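Local structure of leucine-rich-repeat protein (Methanosarcina barkeri, 4WNR) at residues Gln100-Thr106 with Thr279-Tyr283; Lys43-Val47 with Phe109-Lys113. The protein binds GDP through the Roc G domain of its Roc-COR module and probably acts, as a whole protein, as a serine/threonine kinase. One frame throughout, in Å; residues are numbered along the deposited sequence.

Contact 1 of 2, residues Gln100-Thr106 with Thr279-Tyr283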
loop_
_atom_site.group_PDB
_atom_site.type_symbol
_atom_site.label_atom_id
_atom_site.label_comp_id
_atom_site.label_asym_id
_atom_site.label_seq_id
_atom_site.Cartn_x
_atom_site.Cartn_y
_atom_site.Cartn_z
ATOM N N GLN A 100 8.009 -11.039 3.547
ATOM C CA GLN A 100 8.842 -10.107 4.312
ATOM C C GLN A 100 8.059 -8.881 4.787
ATOM O O GLN A 100 8.330 -8.347 5.863
ATOM C CB GLN A 100 10.052 -9.653 3.487
ATOM C CG GLN A 100 11.241 -10.600 3.551
ATOM C CD GLN A 100 12.506 -9.976 2.985
ATOM O OE1 GLN A 100 12.509 -9.460 1.865
ATOM N NE2 GLN A 100 13.591 -10.018 3.758
ATOM N N GLU A 101 7.094 -8.445 3.983
ATOM C CA GLU A 101 6.311 -7.245 4.291
ATOM C C GLU A 101 5.388 -7.451 5.492
ATOM O O GLU A 101 5.289 -6.582 6.354
ATOM C CB GLU A 101 5.497 -6.793 3.074
ATOM C CG GLU A 101 6.290 -6.000 2.044
ATOM C CD GLU A 101 7.352 -6.818 1.330
ATOM O OE1 GLU A 101 7.095 -7.998 1.012
ATOM O OE2 GLU A 101 8.449 -6.275 1.078
ATOM N N ILE A 102 4.717 -8.601 5.539
ATOM C CA ILE A 102 3.811 -8.925 6.645
ATOM C C ILE A 102 4.595 -9.288 7.908
ATOM O O ILE A 102 4.189 -8.932 9.016
ATOM C CB ILE A 102 2.829 -10.063 6.270
ATOM C CG1 ILE A 102 1.688 -9.523 5.397
ATOM C CG2 ILE A 102 2.215 -10.704 7.512
ATOM C CD1 ILE A 102 2.076 -9.198 3.974
ATOM N N MET A 103 5.711 -9.995 7.733
ATOM C CA MET A 103 6.552 -10.420 8.857
ATOM C C MET A 103 7.159 -9.221 9.582
ATOM O O MET A 103 7.019 -9.091 10.799
ATOM C CB MET A 103 7.669 -11.349 8.369
ATOM C CG MET A 103 8.573 -11.876 9.475
ATOM S SD MET A 103 9.642 -13.225 8.938
ATOM C CE MET A 103 10.605 -12.429 7.653
ATOM N N HIS A 104 7.828 -8.354 8.826
ATOM C CA HIS A 104 8.458 -7.153 9.382
ATOM C C HIS A 104 7.492 -5.975 9.539
ATOM O O HIS A 104 7.871 -4.937 10.080
ATOM C CB HIS A 104 9.642 -6.725 8.513
ATOM C CG HIS A 104 10.726 -7.752 8.425
ATOM N ND1 HIS A 104 11.398 -8.222 9.533
ATOM C CD2 HIS A 104 11.261 -8.394 7.360
ATOM C CE1 HIS A 104 12.296 -9.114 9.154
ATOM N NE2 HIS A 104 12.235 -9.236 7.840
ATOM N N ALA A 105 6.262 -6.138 9.052
ATOM C CA ALA A 105 5.201 -5.128 9.179
ATOM C C ALA A 105 5.480 -3.836 8.397
ATOM O O ALA A 105 5.004 -2.763 8.773
ATOM C CB ALA A 105 4.924 -4.822 10.649
ATOM N N THR A 106 6.230 -3.948 7.302
ATOM C CA THR A 106 6.527 -2.795 6.445
ATOM C C THR A 106 5.368 -2.462 5.498
ATOM O O THR A 106 5.373 -1.416 4.847
ATOM C CB THR A 106 7.806 -3.009 5.613
ATOM O OG1 THR A 106 7.673 -4.188 4.812
ATOM C CG2 THR A 106 9.019 -3.144 6.519
ATOM N N THR A 279 11.335 -0.130 1.655
ATOM C CA THR A 279 11.401 -1.463 2.256
ATOM C C THR A 279 12.822 -2.030 2.295
ATOM O O THR A 279 13.263 -2.530 3.330
ATOM C CB THR A 279 10.477 -2.456 1.523
ATOM O OG1 THR A 279 10.792 -2.474 0.126
ATOM C CG2 THR A 279 9.020 -2.068 1.706
ATOM N N GLU A 280 13.533 -1.938 1.175
ATOM C CA GLU A 280 14.911 -2.435 1.094
ATOM C C GLU A 280 15.854 -1.679 2.034
ATOM O O GLU A 280 16.828 -2.248 2.531
ATOM C CB GLU A 280 15.434 -2.361 -0.345
ATOM C CG GLU A 280 14.736 -3.308 -1.314
ATOM C CD GLU A 280 14.915 -4.775 -0.954
ATOM O OE1 GLU A 280 15.995 -5.146 -0.447
ATOM O OE2 GLU A 280 13.970 -5.559 -1.181
ATOM N N GLY A 281 15.561 -0.402 2.269
ATOM C CA GLY A 281 16.299 0.397 3.247
ATOM C C GLY A 281 16.054 -0.068 4.674
ATOM O O GLY A 281 16.979 -0.118 5.487
ATOM N N VAL A 282 14.804 -0.414 4.970
ATOM C CA VAL A 282 14.422 -0.909 6.293
ATOM C C VAL A 282 14.970 -2.317 6.540
ATOM O O VAL A 282 15.432 -2.615 7.640
ATOM C CB VAL A 282 12.885 -0.900 6.475
ATOM C CG1 VAL A 282 12.480 -1.568 7.784
ATOM C CG2 VAL A 282 12.354 0.525 6.433
ATOM N N TYR A 283 14.915 -3.176 5.522
ATOM C CA TYR A 283 15.415 -4.552 5.648
ATOM C C TYR A 283 16.932 -4.599 5.832
ATOM O O TYR A 283 17.449 -5.473 6.529
ATOM C CB TYR A 283 15.010 -5.414 4.442
ATOM C CG TYR A 283 13.513 -5.534 4.214
ATOM C CD1 TYR A 283 12.624 -5.663 5.282
ATOM C CD2 TYR A 283 12.990 -5.542 2.924
ATOM C CE1 TYR A 283 11.260 -5.773 5.069
ATOM C CE2 TYR A 283 11.627 -5.655 2.702
ATOM C CZ TYR A 283 10.766 -5.769 3.776
ATOM O OH TYR A 283 9.410 -5.882 3.559
#
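Gln100 and Glu101, on the short helix 99-104, meet Tyr283 of COR helix 275-286 across the interface between the Roc and COR domains. The helix starts at the last glycine of the DxxG sequence and so lies in the region that corresponds to switch II of Ras-like proteins. The two short helix segments run at 53° to each other, and Tyr283 bridges the gap between them. Gln100 reaches out along an extended chain, placing OE1 over one face of the tyrosine ring, 4.0 Å from CE2; the carbonyl oxygen of Thr279 lies over the opposite face, toward the rim. Glu101 comes to the ring edge instead. The Glu101 chain bends about its CB-CG bond (chi2 67°), bringing OE2 close to the ring plane, where it accepts a hydrogen bond of 2.7 Å from Tyr283 OH. The hydroxyl approaches from well above the carboxylate plane. The Glu101 side chain, which also packs on Ile76, is about 7 Å from the bound magnesium ion, so the COR tyrosine holds a residue close to the nucleotide site. Farther along, His104 sets CD2 against Tyr283 CE1 at 3.5 Å, the two rings inclined at 49°. Past the helix end, Thr106 donates from OG1 to Tyr283 OH at 2.7 Å, so the phenol oxygen serves as donor and acceptor at once. A phenylalanine in place of Tyr283 would probably keep much of the ring packing but leave Glu101 OE2 and Thr106 OG1 without the hydroxyl that joins them. The other branch of Thr106 is apolar: CG2 lies 3.7 Å from Tyr283 CE1 and 4.0 Å from Val282 CG1, while Thr279 CG2 approaches Thr106 OG1 to 4.0 Å.

Contact 2 of 2, residues Lys43-Val47 with Phe109-Lys113; sequences KVLLV and FFLSK
Lys43 stretches across to Phe110 and Ser112, while Leu45 and Val47, pointing from the same side of strand 36-47, pack against the loop that leads to strand 116-121. The lysine leaves the strand with CG anti to its backbone nitrogen (chi1 -173°) and turns only near its end, where NZ donates to Phe110 O over 3.0 Å. The ammonium group lies 26° off the carbonyl plane. A second, weak bond of 2.9 Å runs from Lys43 NZ to Ser112 OG, itself hydrogen-bonded to Ser115 OG; Trp95 adds a cation-pi contact, so this buried charge has polar and aromatic company. Leu45 divides its two methyls: CD2 rests 3.7 Å from Phe110 O, and CD1 lies by the Leu111 backbone, 4.1 Å from CA. Although Leu111 starts out away from the strand, its CD2 returns to meet Val47 CG1 at 4.1 Å, the two side chains crossing at a slant. Strand 36-47 runs between the parallel strands 88-96 and 116-121 and leads into the GDP-binding P-loop, an arrangement typical of the P-loop NTPase fold of Ras-like G domains.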
loop_
_atom_site.group_PDB
_atom_site.type_symbol
_atom_site.label_atom_id
_atom_site.label_comp_id
_atom_site.label_asym_id
_atom_site.label_seq_id
_atom_site.Cartn_x
_atom_site.Cartn_y
_atom_site.Cartn_z
ATOM N N LYS A 43 -7.056 2.278 -5.114
ATOM C CA LYS A 43 -6.013 1.351 -4.689
ATOM C C LYS A 43 -6.662 0.196 -3.933
ATOM O O LYS A 43 -7.415 0.416 -2.985
ATOM C CB LYS A 43 -4.982 2.053 -3.801
ATOM C CG LYS A 43 -3.783 1.179 -3.458
ATOM C CD LYS A 43 -2.627 1.979 -2.876
ATOM C CE LYS A 43 -2.919 2.440 -1.459
ATOM N NZ LYS A 43 -1.797 3.237 -0.894
ATOM N N VAL A 44 -6.378 -1.029 -4.370
ATOM C CA VAL A 44 -6.890 -2.230 -3.709
ATOM C C VAL A 44 -5.742 -2.916 -2.974
ATOM O O VAL A 44 -4.721 -3.253 -3.577
ATOM C CB VAL A 44 -7.545 -3.202 -4.712
ATOM C CG1 VAL A 44 -8.009 -4.472 -4.011
ATOM C CG2 VAL A 44 -8.724 -2.534 -5.400
ATOM N N LEU A 45 -5.923 -3.125 -1.674
ATOM C CA LEU A 45 -4.869 -3.657 -0.812
ATOM C C LEU A 45 -5.163 -5.092 -0.384
ATOM O O LEU A 45 -6.080 -5.335 0.402
ATOM C CB LEU A 45 -4.712 -2.767 0.422
ATOM C CG LEU A 45 -4.183 -1.356 0.136
ATOM C CD1 LEU A 45 -4.617 -0.376 1.212
ATOM C CD2 LEU A 45 -2.667 -1.362 -0.004
ATOM N N LEU A 46 -4.384 -6.035 -0.913
ATOM C CA LEU A 46 -4.459 -7.435 -0.498
ATOM C C LEU A 46 -3.740 -7.574 0.841
ATOM O O LEU A 46 -2.526 -7.409 0.916
ATOM C CB LEU A 46 -3.809 -8.359 -1.540
ATOM C CG LEU A 46 -4.556 -8.692 -2.841
ATOM C CD1 LEU A 46 -5.814 -9.502 -2.564
ATOM C CD2 LEU A 46 -4.886 -7.440 -3.639
ATOM N N VAL A 47 -4.493 -7.854 1.900
ATOM C CA VAL A 47 -3.915 -7.994 3.241
ATOM C C VAL A 47 -4.345 -9.298 3.907
ATOM O O VAL A 47 -5.351 -9.902 3.536
ATOM C CB VAL A 47 -4.257 -6.796 4.153
ATOM C CG1 VAL A 47 -3.576 -5.536 3.641
ATOM C CG2 VAL A 47 -5.762 -6.586 4.259
ATOM N N PHE A 109 3.305 0.960 5.856
ATOM C CA PHE A 109 3.673 2.223 5.202
ATOM C C PHE A 109 2.722 2.558 4.049
ATOM O O PHE A 109 2.528 3.728 3.717
ATOM C CB PHE A 109 5.113 2.193 4.652
ATOM C CG PHE A 109 6.147 1.646 5.606
ATOM C CD1 PHE A 109 5.989 1.742 6.985
ATOM C CD2 PHE A 109 7.305 1.059 5.111
ATOM C CE1 PHE A 109 6.951 1.235 7.846
ATOM C CE2 PHE A 109 8.272 0.557 5.965
ATOM C CZ PHE A 109 8.096 0.646 7.335
ATOM N N PHE A 110 2.137 1.524 3.447
ATOM C CA PHE A 110 1.351 1.668 2.223
ATOM C C PHE A 110 -0.158 1.503 2.425
ATOM O O PHE A 110 -0.921 1.592 1.465
ATOM C CB PHE A 110 1.861 0.672 1.182
ATOM C CG PHE A 110 3.361 0.592 1.117
ATOM C CD1 PHE A 110 4.097 1.585 0.484
ATOM C CD2 PHE A 110 4.040 -0.467 1.707
ATOM C CE1 PHE A 110 5.478 1.517 0.428
ATOM C CE2 PHE A 110 5.423 -0.540 1.654
ATOM C CZ PHE A 110 6.143 0.453 1.013
ATOM N N LEU A 111 -0.584 1.258 3.663
ATOM C CA LEU A 111 -2.008 1.220 3.991
ATOM C C LEU A 111 -2.532 2.646 4.075
ATOM O O LEU A 111 -1.952 3.480 4.770
ATOM C CB LEU A 111 -2.251 0.497 5.319
ATOM C CG LEU A 111 -1.663 -0.907 5.481
ATOM C CD1 LEU A 111 -2.142 -1.516 6.790
ATOM C CD2 LEU A 111 -2.017 -1.813 4.310
ATOM N N SER A 112 -3.629 2.922 3.373
ATOM C CA SER A 112 -4.145 4.284 3.259
ATOM C C SER A 112 -5.669 4.344 3.243
ATOM O O SER A 112 -6.343 3.337 3.024
ATOM C CB SER A 112 -3.594 4.936 1.991
ATOM O OG SER A 112 -3.890 4.143 0.855
ATOM N N LYS A 113 -6.193 5.545 3.479
ATOM C CA LYS A 113 -7.632 5.802 3.441
ATOM C C LYS A 113 -8.106 5.976 2.001
ATOM O O LYS A 113 -7.296 6.005 1.071
ATOM C CB LYS A 113 -7.978 7.049 4.261
ATOM C CG LYS A 113 -7.677 6.924 5.745
ATOM C CD LYS A 113 -8.262 8.090 6.530
ATOM C CE LYS A 113 -8.102 7.905 8.032
ATOM N NZ LYS A 113 -6.687 8.026 8.483
#

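The segments alternate along the chain, in the order 43-47, 100-106, 109-113 and 279-283, and the centres of the two contacts are 15 Å apart. Contact 2 lies wholly within the Roc domain, between a strand of its central sheet and the loop before strand 116-121, whereas contact 1 joins Roc to COR. They touch directly: Thr279 CG2 of contact 1 is 3.9 Å from Phe110 CZ of contact 2, and Val282 CG2 is 4.1 Å from Phe109 CE2. COR helix 275-286 therefore packs both on helix 99-104 and on the loop that follows it, giving a continuous packed path from the strand entering the P-loop to the COR domain.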